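Local coordinates for protein elongation factor G (Thermus thermophilus, PDB 2DY1) that binds GTP together with a magnesium ion and probably acts as a GTPase in the elongation phase of protein synthesis, at residues V111-G114 / T115-W119. Sequence-based numbering, arbitrary orientation.
Sequences VQVG and TERAW
Thr115 reaches back from the first turn of helix 113-124 to the backbone of Gln112, the N-cap residue. Its CB lies 3.2 Å from Gln112 O. Beyond it, OG1 accepts a nearly straight hydrogen bond from Gln112 N (2.9 Å, 162° at the hydrogen), an amide that precedes the helix and has no helical carbonyl to use. With chi1 at -44°, OG1 stands beside the backbone N, facing the cap, while CG2 comes within 4.1 Å of Val111 CG1. Threonine suits this place because its hydroxyl serves the N-cap amide while its nonpolar part packs near Val111 and against strand 100-106. A valine here would probably leave the amide of Gln112 without its acceptor and let the chain ahead of the helix shift. Gln112 O in turn receives Glu116 N at 3.1 Å, the first full helical bond, and a weak one from Thr115 N. The aliphatic part of Glu116 bends over Val111, CG lying 3.7 Å from Val111 CG1. A turn beyond Val113, the Arg117 guanidinium carries Val113 CG1 off-centre over one face, and its NH1 sits 3.4 Å from Gly114 CA. Gly114 N, in the first turn, donates to ND1 of His17. Thr115, three residues after the N-cap, thus supplies one half of a capping box, in the beta-alpha-beta unit of strands 100-106 and 129-134, beside the P-loop of the GTP-binding domain.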
loop_
_atom_site.group_PDB
_atom_site.type_symbol
_atom_site.label_atom_id
_atom_site.label_comp_id
_atom_site.label_asym_id
_atom_site.label_seq_id
_atom_site.Cartn_x
_atom_site.Cartn_y
_atom_site.Cartn_z
ATOM N N VAL A 111 -11.439 -14.048 11.012
ATOM C CA VAL A 111 -10.769 -12.774 10.761
ATOM C C VAL A 111 -9.254 -12.987 10.706
ATOM O O VAL A 111 -8.653 -13.512 11.648
ATOM C CB VAL A 111 -11.115 -11.753 11.868
ATOM C CG1 VAL A 111 -10.344 -10.448 11.653
ATOM C CG2 VAL A 111 -12.614 -11.501 11.870
ATOM N N GLN A 112 -8.645 -12.596 9.591
ATOM C CA GLN A 112 -7.207 -12.734 9.413
ATOM C C GLN A 112 -6.571 -11.351 9.378
ATOM O O GLN A 112 -7.269 -10.338 9.423
ATOM C CB GLN A 112 -6.916 -13.514 8.127
ATOM C CG GLN A 112 -7.421 -14.962 8.187
ATOM C CD GLN A 112 -7.421 -15.667 6.846
ATOM O OE1 GLN A 112 -8.341 -15.500 6.032
ATOM N NE2 GLN A 112 -6.385 -16.457 6.601
ATOM N N VAL A 113 -5.245 -11.301 9.325
ATOM C CA VAL A 113 -4.570 -10.014 9.310
ATOM C C VAL A 113 -5.053 -9.139 8.158
ATOM O O VAL A 113 -5.283 -7.943 8.344
ATOM C CB VAL A 113 -3.046 -10.190 9.231
ATOM C CG1 VAL A 113 -2.367 -8.834 9.106
ATOM C CG2 VAL A 113 -2.559 -10.886 10.496
ATOM N N GLY A 114 -5.237 -9.737 6.983
ATOM C CA GLY A 114 -5.696 -8.966 5.835
ATOM C C GLY A 114 -7.109 -8.438 5.999
ATOM O O GLY A 114 -7.482 -7.416 5.406
ATOM N N THR A 115 -7.908 -9.146 6.796
ATOM C CA THR A 115 -9.283 -8.758 7.069
ATOM C C THR A 115 -9.221 -7.492 7.924
ATOM O O THR A 115 -9.895 -6.509 7.641
ATOM C CB THR A 115 -10.023 -9.847 7.887
ATOM O OG1 THR A 115 -9.733 -11.144 7.350
ATOM C CG2 THR A 115 -11.518 -9.609 7.843
ATOM N N GLU A 116 -8.404 -7.538 8.975
ATOM C CA GLU A 116 -8.249 -6.400 9.875
ATOM C C GLU A 116 -7.731 -5.164 9.155
ATOM O O GLU A 116 -8.204 -4.065 9.406
ATOM C CB GLU A 116 -7.291 -6.754 11.022
ATOM C CG GLU A 116 -7.892 -7.682 12.056
ATOM C CD GLU A 116 -8.864 -6.975 12.997
ATOM O OE1 GLU A 116 -9.225 -5.803 12.739
ATOM O OE2 GLU A 116 -9.272 -7.599 14.000
ATOM N N ARG A 117 -6.756 -5.340 8.269
ATOM C CA ARG A 117 -6.219 -4.182 7.558
ATOM C C ARG A 117 -7.294 -3.466 6.750
ATOM O O ARG A 117 -7.391 -2.234 6.783
ATOM C CB ARG A 117 -5.110 -4.575 6.589
ATOM C CG ARG A 117 -3.851 -5.188 7.165
ATOM C CD ARG A 117 -2.825 -5.171 6.050
ATOM N NE ARG A 117 -1.855 -6.261 6.069
ATOM C CZ ARG A 117 -1.890 -7.377 5.358
ATOM N NH1 ARG A 117 -2.892 -7.587 4.547
ATOM N NH2 ARG A 117 -0.908 -8.258 5.466
ATOM N N ALA A 118 -8.086 -4.226 5.999
ATOM C CA ALA A 118 -9.132 -3.608 5.187
ATOM C C ALA A 118 -10.194 -2.989 6.093
ATOM O O ALA A 118 -10.699 -1.904 5.811
ATOM C CB ALA A 118 -9.758 -4.643 4.258
ATOM N N TRP A 119 -10.543 -3.693 7.171
ATOM C CA TRP A 119 -11.544 -3.204 8.121
ATOM C C TRP A 119 -11.130 -1.848 8.704
ATOM O O TRP A 119 -11.934 -0.920 8.788
ATOM C CB TRP A 119 -11.706 -4.219 9.253
ATOM C CG TRP A 119 -12.874 -3.950 10.158
ATOM C CD1 TRP A 119 -12.881 -3.211 11.310
ATOM C CD2 TRP A 119 -14.202 -4.428 9.978
ATOM N NE1 TRP A 119 -14.141 -3.204 11.858
ATOM C CE2 TRP A 119 -14.974 -3.943 11.058
ATOM C CE3 TRP A 119 -14.820 -5.226 9.008
ATOM C CZ2 TRP A 119 -16.336 -4.230 11.190
ATOM C CZ3 TRP A 119 -16.173 -5.513 9.136
ATOM C CH2 TRP A 119 -16.917 -5.012 10.224
#